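Local coordinates for protein ComZ (Thermus thermophilus, PDB 6QVI) that is a competence-associated pilin with a beta-solenoid domain, probably serving as a DNA receptor at the tip of the pilus during natural transformation, at residues A[169-183]-A[216-229]. Sequence-based numbering, arbitrary orientation.
Sequences PDQYVIEANGNFALY and YGKISVGGSTQIGE
L182 is gripped by two backbone hydrogen bonds, L182 N to Q226 O and G228 N to L182 O, each 2.7 Å, joining adjacent beta-solenoid coils as parallel strands. A second parallel ladder joins 174-176 to 218-221, where S220 N donates to I174 O and G222 N to A176 O (2.7 Å). Between the ladders both chains turn a corner, 216-229 through a type II turn, G222 to T225. There T225 OG1 accepts the N-H of G178 at 2.7 Å; with OG1 anti to the carbonyl carbon (chi1 -71°), CG2 lies obliquely against the F180 ring. Beyond it, Y183 OH donates to Q226 OE1 at 2.9 Å from above the amide's carbonyl plane, not on a lone pair; ring and amide planes are 73° apart, and Q226 CG meets the ring edge in plane. Were Q226 cut back to an alanine, the Y183 hydroxyl would probably lose this acceptor and a gap open at the ring edge where CG now sits. Inward, I174 and I219 pack over L212, while F180 rests on I156. Outside, K218, whose NZ forms a salt bridge with D245, lays CB over one face of the Y172 ring, whose CD2 touches S220 CB at 3.8 Å.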
ATOM      1  N   PRO A 169      17.519 -12.687  13.790  1.00 91.30           N
ATOM      2  CA  PRO A 169      16.515 -11.802  14.384  1.00 88.25           C
ATOM      3  C   PRO A 169      17.057 -11.047  15.571  1.00 91.21           C
ATOM      4  O   PRO A 169      16.280 -10.518  16.369  1.00 97.22           O
ATOM      5  CB  PRO A 169      15.431 -12.770  14.856  1.00 89.51           C
ATOM      6  CG  PRO A 169      16.229 -14.000  15.228  1.00 88.20           C
ATOM      7  CD  PRO A 169      17.374 -14.077  14.261  1.00 89.10           C
ATOM      8  N   ASP A 170      18.370 -10.950  15.686  1.00 93.59           N
ATOM      9  CA  ASP A 170      18.956 -10.175  16.765  1.00 94.78           C
ATOM     10  C   ASP A 170      19.758  -9.017  16.223  1.00 87.26           C
ATOM     11  O   ASP A 170      20.584  -8.469  16.947  1.00 92.24           O
ATOM     12  CB  ASP A 170      19.878 -11.039  17.625  1.00103.59           C
ATOM     13  CG  ASP A 170      19.138 -12.048  18.438  1.00110.63           C
ATOM     14  OD1 ASP A 170      18.045 -11.678  18.897  1.00114.47           O
ATOM     15  OD2 ASP A 170      19.628 -13.195  18.599  1.00112.17           O
ATOM     16  N   GLN A 171      19.497  -8.593  14.993  1.00 81.53           N
ATOM     17  CA  GLN A 171      20.277  -7.509  14.439  1.00 80.82           C
ATOM     18  C   GLN A 171      19.510  -6.201  14.462  1.00 72.80           C
ATOM     19  O   GLN A 171      18.467  -6.088  13.818  1.00 73.16           O
ATOM     20  CB  GLN A 171      20.752  -7.770  13.014  1.00 89.14           C
ATOM     21  CG  GLN A 171      21.812  -8.845  12.852  1.00109.57           C
ATOM     22  CD  GLN A 171      23.074  -8.584  13.677  1.00123.58           C
ATOM     23  OE1 GLN A 171      22.959  -8.349  14.870  1.00129.24           O
ATOM     24  NE2 GLN A 171      24.271  -8.430  13.009  1.00121.40           N
ATOM     25  N   TYR A 172      20.043  -5.229  15.193  1.00 68.33           N
ATOM     26  CA  TYR A 172      19.563  -3.868  15.073  1.00 63.41           C
ATOM     27  C   TYR A 172      19.482  -3.509  13.599  1.00 61.42           C
ATOM     28  O   TYR A 172      20.479  -3.443  12.878  1.00 75.47           O
ATOM     29  CB  TYR A 172      20.454  -2.914  15.866  1.00 63.58           C
ATOM     30  CG  TYR A 172      20.403  -3.245  17.333  1.00 67.06           C
ATOM     31  CD1 TYR A 172      21.313  -4.131  17.901  1.00 74.60           C
ATOM     32  CD2 TYR A 172      19.399  -2.727  18.151  1.00 66.05           C
ATOM     33  CE1 TYR A 172      21.249  -4.462  19.258  1.00 77.70           C
ATOM     34  CE2 TYR A 172      19.323  -3.061  19.505  1.00 67.16           C
ATOM     35  CZ  TYR A 172      20.247  -3.922  20.046  1.00 76.49           C
ATOM     36  OH  TYR A 172      20.173  -4.240  21.387  1.00 85.69           O
ATOM     37  N   VAL A 173      18.262  -3.351  13.134  1.00 58.73           N
ATOM     38  CA  VAL A 173      18.000  -3.069  11.729  1.00 59.77           C
ATOM     39  C   VAL A 173      17.776  -1.582  11.520  1.00 53.91           C
ATOM     40  O   VAL A 173      17.688  -1.119  10.377  1.00 52.67           O
ATOM     41  CB  VAL A 173      16.791  -3.969  11.369  1.00 64.19           C
ATOM     42  CG1 VAL A 173      15.981  -3.418  10.250  1.00 67.61           C
ATOM     43  CG2 VAL A 173      17.244  -5.411  11.077  1.00 71.10           C
ATOM     44  N   ILE A 174      17.678  -0.826  12.608  1.00 61.21           N
ATOM     45  CA  ILE A 174      17.566   0.622  12.639  1.00 63.20           C
ATOM     46  C   ILE A 174      18.281   1.057  13.902  1.00 67.39           C
ATOM     47  O   ILE A 174      17.816   0.750  14.994  1.00 60.44           O
ATOM     48  CB  ILE A 174      16.099   1.087  12.663  1.00 65.33           C
ATOM     49  CG1 ILE A 174      15.382   0.715  11.365  1.00 66.11           C
ATOM     50  CG2 ILE A 174      16.025   2.580  12.938  1.00 67.10           C
ATOM     51  CD1 ILE A 174      13.904   1.060  11.375  1.00 67.49           C
ATOM     52  N   GLU A 175      19.476   1.620  13.774  1.00 85.27           N
ATOM     53  CA  GLU A 175      20.223   2.175  14.908  1.00 90.00           C
ATOM     54  C   GLU A 175      20.200   3.695  14.802  1.00 90.66           C
ATOM     55  O   GLU A 175      21.197   4.329  14.469  1.00 91.44           O
ATOM     56  CB  GLU A 175      21.676   1.637  14.971  1.00 94.94           C
ATOM     57  CG  GLU A 175      21.824   0.124  15.081  1.00101.36           C
ATOM     58  CD  GLU A 175      23.018  -0.313  15.946  1.00110.23           C
ATOM     59  OE1 GLU A 175      23.313   0.354  16.967  1.00114.09           O
ATOM     60  OE2 GLU A 175      23.664  -1.329  15.597  1.00112.72           O
ATOM     61  N   ALA A 176      19.027   4.273  15.015  1.00 94.12           N
ATOM     62  CA  ALA A 176      18.849   5.709  14.854  1.00101.63           C
ATOM     63  C   ALA A 176      19.137   6.370  16.194  1.00114.88           C
ATOM     64  O   ALA A 176      18.530   6.016  17.212  1.00117.70           O
ATOM     65  CB  ALA A 176      17.443   6.052  14.374  1.00100.59           C
ATOM     66  N   ASN A 177      20.067   7.325  16.193  1.00128.39           N
ATOM     67  CA  ASN A 177      20.480   8.028  17.404  1.00134.99           C
ATOM     68  C   ASN A 177      20.556   9.523  17.079  1.00128.85           C
ATOM     69  O   ASN A 177      21.597  10.156  17.180  1.00132.35           O
ATOM     70  CB  ASN A 177      21.834   7.496  17.876  1.00145.84           C
ATOM     71  CG  ASN A 177      21.837   5.979  18.075  1.00150.86           C
ATOM     72  OD1 ASN A 177      20.892   5.404  18.617  1.00152.20           O
ATOM     73  ND2 ASN A 177      22.906   5.321  17.598  1.00151.42           N
ATOM     74  N   GLY A 178      19.423  10.102  16.712  1.00111.42           N
ATOM     75  CA  GLY A 178      19.389  11.331  15.960  1.00102.55           C
ATOM     76  C   GLY A 178      19.100  11.038  14.502  1.00102.68           C
ATOM     77  O   GLY A 178      18.672   9.944  14.135  1.00109.65           O
ATOM     78  N   ASN A 179      19.330  12.042  13.659  1.00 95.89           N
ATOM     79  CA  ASN A 179      19.426  11.902  12.198  1.00102.71           C
ATOM     80  C   ASN A 179      18.239  11.137  11.578  1.00 94.45           C
ATOM     81  O   ASN A 179      18.351  10.609  10.468  1.00 93.40           O
ATOM     82  CB  ASN A 179      20.760  11.236  11.799  1.00115.49           C
ATOM     83  CG  ASN A 179      21.071   9.966  12.620  1.00122.77           C
ATOM     84  OD1 ASN A 179      21.714  10.022  13.682  1.00128.00           O
ATOM     85  ND2 ASN A 179      20.636   8.812  12.104  1.00118.40           N
ATOM     86  N   PHE A 180      17.093  11.078  12.256  1.00 96.15           N
ATOM     87  CA  PHE A 180      15.967  10.266  11.798  1.00 86.33           C
ATOM     88  C   PHE A 180      14.696  10.788  12.456  1.00 81.12           C
ATOM     89  O   PHE A 180      14.618  10.871  13.686  1.00 81.36           O
ATOM     90  CB  PHE A 180      16.219   8.798  12.165  1.00 82.02           C
ATOM     91  CG  PHE A 180      15.146   7.838  11.735  1.00 86.54           C
ATOM     92  CD1 PHE A 180      13.933   7.741  12.400  1.00 91.58           C
ATOM     93  CD2 PHE A 180      15.382   6.977  10.677  1.00 80.48           C
ATOM     94  CE1 PHE A 180      12.961   6.807  11.983  1.00 84.67           C
ATOM     95  CE2 PHE A 180      14.437   6.065  10.268  1.00 81.54           C
ATOM     96  CZ  PHE A 180      13.217   5.976  10.933  1.00 81.75           C
ATOM     97  N   ALA A 181      13.697  11.102  11.636  1.00 75.63           N
ATOM     98  CA  ALA A 181      12.419  11.579  12.131  1.00 74.15           C
ATOM     99  C   ALA A 181      11.350  10.942  11.277  1.00 77.09           C
ATOM    100  O   ALA A 181      11.455  10.939  10.040  1.00 77.77           O
ATOM    101  CB  ALA A 181      12.295  13.113  12.073  1.00 68.16           C
ATOM    102  N   LEU A 182      10.286  10.487  11.942  1.00 76.74           N
ATOM    103  CA  LEU A 182       9.188   9.781  11.296  1.00 68.95           C
ATOM    104  C   LEU A 182       7.913  10.421  11.811  1.00 70.85           C
ATOM    105  O   LEU A 182       7.620  10.361  13.008  1.00 69.95           O
ATOM    106  CB  LEU A 182       9.248   8.287  11.612  1.00 67.70           C
ATOM    107  CG  LEU A 182       8.438   7.249  10.823  1.00 67.58           C
ATOM    108  CD1 LEU A 182       8.852   5.866  11.270  1.00 59.15           C
ATOM    109  CD2 LEU A 182       6.949   7.431  11.084  1.00 73.91           C
ATOM    110  N   TYR A 183       7.175  11.056  10.911  1.00 74.96           N
ATOM    111  CA  TYR A 183       5.991  11.810  11.278  1.00 73.19           C
ATOM    112  C   TYR A 183       4.745  11.201  10.660  1.00 73.77           C
ATOM    113  O   TYR A 183       4.807  10.451   9.678  1.00 68.36           O
ATOM    114  CB  TYR A 183       6.152  13.271  10.845  1.00 74.96           C
ATOM    115  CG  TYR A 183       7.361  13.956  11.454  1.00 78.01           C
ATOM    116  CD1 TYR A 183       7.903  13.499  12.653  1.00 85.91           C
ATOM    117  CD2 TYR A 183       7.982  15.042  10.815  1.00 82.98           C
ATOM    118  CE1 TYR A 183       8.999  14.120  13.228  1.00 92.34           C
ATOM    119  CE2 TYR A 183       9.098  15.667  11.379  1.00 84.18           C
ATOM    120  CZ  TYR A 183       9.599  15.195  12.581  1.00 85.93           C
ATOM    121  OH  TYR A 183      10.687  15.781  13.176  1.00 81.58           O
ATOM    122  N   TYR A 216      11.758  -8.799  11.135  1.00 64.18           N
ATOM    123  CA  TYR A 216      12.828  -9.579  11.720  1.00 61.77           C
ATOM    124  C   TYR A 216      13.913  -8.686  12.229  1.00 65.04           C
ATOM    125  O   TYR A 216      14.526  -8.004  11.472  1.00 75.43           O
ATOM    126  CB  TYR A 216      13.458 -10.509  10.701  1.00 65.14           C
ATOM    127  CG  TYR A 216      12.599 -11.645  10.242  1.00 71.66           C
ATOM    128  CD1 TYR A 216      12.164 -12.603  11.107  1.00 71.07           C
ATOM    129  CD2 TYR A 216      12.250 -11.765   8.934  1.00 70.06           C
ATOM    130  CE1 TYR A 216      11.382 -13.637  10.677  1.00 73.60           C
ATOM    131  CE2 TYR A 216      11.471 -12.791   8.502  1.00 72.12           C
ATOM    132  CZ  TYR A 216      11.037 -13.717   9.379  1.00 77.40           C
ATOM    133  OH  TYR A 216      10.259 -14.735   8.934  1.00 79.61           O
ATOM    134  N   GLY A 217      14.162  -8.706  13.524  1.00 62.24           N
ATOM    135  CA  GLY A 217      15.213  -7.900  14.105  1.00 68.06           C
ATOM    136  C   GLY A 217      14.806  -6.947  15.199  1.00 70.98           C
ATOM    137  O   GLY A 217      13.655  -6.832  15.505  1.00 69.13           O
ATOM    138  N   LYS A 218      15.793  -6.306  15.802  1.00 71.69           N
ATOM    139  CA  LYS A 218      15.629  -5.292  16.832  1.00 66.24           C
ATOM    140  C   LYS A 218      15.868  -3.898  16.242  1.00 57.31           C
ATOM    141  O   LYS A 218      16.208  -3.752  15.069  1.00 57.10           O
ATOM    142  CB  LYS A 218      16.567  -5.573  18.003  1.00 66.26           C
ATOM    143  CG  LYS A 218      16.485  -6.992  18.530  1.00 69.13           C
ATOM    144  CD  LYS A 218      17.735  -7.348  19.283  1.00 76.75           C
ATOM    145  CE  LYS A 218      17.635  -6.817  20.673  1.00 91.94           C
ATOM    146  NZ  LYS A 218      16.684  -7.682  21.441  1.00107.94           N
ATOM    147  N   ILE A 219      15.621  -2.867  17.050  1.00 58.23           N
ATOM    148  CA  ILE A 219      15.874  -1.478  16.690  1.00 58.25           C
ATOM    149  C   ILE A 219      16.322  -0.744  17.935  1.00 60.82           C
ATOM    150  O   ILE A 219      15.916  -1.070  19.058  1.00 61.95           O
ATOM    151  CB  ILE A 219      14.657  -0.745  16.088  1.00 56.43           C
ATOM    152  CG1 ILE A 219      13.581  -0.501  17.147  1.00 74.14           C
ATOM    153  CG2 ILE A 219      14.083  -1.488  14.896  1.00 54.09           C
ATOM    154  CD1 ILE A 219      12.732   0.693  16.856  1.00 76.98           C
ATOM    155  N   SER A 220      17.191   0.245  17.731  1.00 72.69           N
ATOM    156  CA  SER A 220      17.691   1.096  18.804  1.00 78.03           C
ATOM    157  C   SER A 220      17.303   2.528  18.484  1.00 79.97           C
ATOM    158  O   SER A 220      17.309   2.937  17.323  1.00 82.55           O
ATOM    159  CB  SER A 220      19.216   0.975  18.971  1.00 82.86           C
ATOM    160  OG  SER A 220      19.649   1.438  20.244  1.00 89.04           O
ATOM    161  N   VAL A 221      16.952   3.292  19.508  1.00 84.61           N
ATOM    162  CA  VAL A 221      16.509   4.661  19.309  1.00 87.09           C
ATOM    163  C   VAL A 221      17.225   5.546  20.328  1.00 95.31           C
ATOM    164  O   VAL A 221      17.011   5.411  21.544  1.00 93.83           O
ATOM    165  CB  VAL A 221      14.985   4.782  19.419  1.00 86.06           C
ATOM    166  CG1 VAL A 221      14.585   6.210  19.708  1.00100.43           C
ATOM    167  CG2 VAL A 221      14.345   4.300  18.140  1.00 69.76           C
ATOM    168  N   GLY A 222      18.088   6.440  19.830  1.00100.70           N
ATOM    169  CA  GLY A 222      18.852   7.346  20.661  1.00 99.25           C
ATOM    170  C   GLY A 222      18.285   8.757  20.648  1.00 95.38           C
ATOM    171  O   GLY A 222      17.228   9.033  20.073  1.00 91.89           O
ATOM    172  N   GLY A 223      19.023   9.666  21.287  1.00 96.63           N
ATOM    173  CA  GLY A 223      18.504  11.001  21.516  1.00 91.07           C
ATOM    174  C   GLY A 223      18.267  11.767  20.229  1.00 96.78           C
ATOM    175  O   GLY A 223      19.009  11.634  19.247  1.00100.79           O
ATOM    176  N   SER A 224      17.217  12.596  20.257  1.00 99.17           N
ATOM    177  CA  SER A 224      16.721  13.518  19.219  1.00 97.82           C
ATOM    178  C   SER A 224      16.063  12.796  18.043  1.00 89.28           C
ATOM    179  O   SER A 224      15.466  13.451  17.177  1.00 92.28           O
ATOM    180  CB  SER A 224      17.809  14.473  18.690  1.00 90.39           C
ATOM    181  OG  SER A 224      18.710  13.806  17.828  1.00 91.72           O
ATOM    182  N   THR A 225      16.061  11.473  18.035  1.00 85.50           N
ATOM    183  CA  THR A 225      15.274  10.713  17.080  1.00 84.77           C
ATOM    184  C   THR A 225      13.800  10.947  17.399  1.00 88.16           C
ATOM    185  O   THR A 225      13.432  11.250  18.539  1.00 93.37           O
ATOM    186  CB  THR A 225      15.636   9.232  17.183  1.00 84.29           C
ATOM    187  OG1 THR A 225      16.946   9.042  16.650  1.00 87.93           O
ATOM    188  CG2 THR A 225      14.663   8.339  16.412  1.00 83.98           C
ATOM    189  N   GLN A 226      12.945  10.871  16.390  1.00 87.05           N
ATOM    190  CA  GLN A 226      11.558  11.244  16.636  1.00 92.02           C
ATOM    191  C   GLN A 226      10.663  10.309  15.821  1.00 91.05           C
ATOM    192  O   GLN A 226      10.524  10.437  14.599  1.00 92.22           O
ATOM    193  CB  GLN A 226      11.379  12.718  16.296  1.00102.70           C
ATOM    194  CG  GLN A 226      10.137  13.385  16.792  1.00108.95           C
ATOM    195  CD  GLN A 226      10.165  14.872  16.481  1.00118.82           C
ATOM    196  OE1 GLN A 226      11.173  15.391  15.976  1.00120.05           O
ATOM    197  NE2 GLN A 226       9.111  15.584  16.877  1.00126.46           N
ATOM    198  N   ILE A 227      10.084   9.338  16.510  1.00 90.05           N
ATOM    199  CA  ILE A 227       9.103   8.440  15.924  1.00 84.12           C
ATOM    200  C   ILE A 227       7.776   8.997  16.415  1.00 84.55           C
ATOM    201  O   ILE A 227       7.354   8.752  17.539  1.00 93.44           O
ATOM    202  CB  ILE A 227       9.335   6.989  16.328  1.00 76.63           C
ATOM    203  CG1 ILE A 227      10.652   6.492  15.715  1.00 77.97           C
ATOM    204  CG2 ILE A 227       8.198   6.137  15.852  1.00 76.23           C
ATOM    205  CD1 ILE A 227      11.179   5.211  16.326  1.00 80.26           C
ATOM    206  N   GLY A 228       7.154   9.824  15.589  1.00 80.06           N
ATOM    207  CA  GLY A 228       5.932  10.487  15.966  1.00 80.26           C
ATOM    208  C   GLY A 228       6.243  11.719  16.789  1.00 92.32           C
ATOM    209  O   GLY A 228       7.360  11.930  17.273  1.00 94.35           O
ATOM    210  N   GLU A 229       5.218  12.539  16.975  1.00 96.56           N
ATOM    211  CA  GLU A 229       5.292  13.745  17.769  1.00 96.45           C
ATOM    212  C   GLU A 229       4.323  13.635  18.935  1.00 95.45           C
ATOM    213  O   GLU A 229       3.311  12.938  18.826  1.00 90.29           O
ATOM    214  CB  GLU A 229       4.955  14.987  16.937  1.00110.07           C
ATOM    215  CG  GLU A 229       6.084  15.457  16.039  1.00118.76           C
ATOM    216  CD  GLU A 229       5.642  16.506  15.039  1.00126.27           C
ATOM    217  OE1 GLU A 229       4.581  16.308  14.406  1.00130.76           O
ATOM    218  OE2 GLU A 229       6.337  17.543  14.914  1.00127.44           O
TER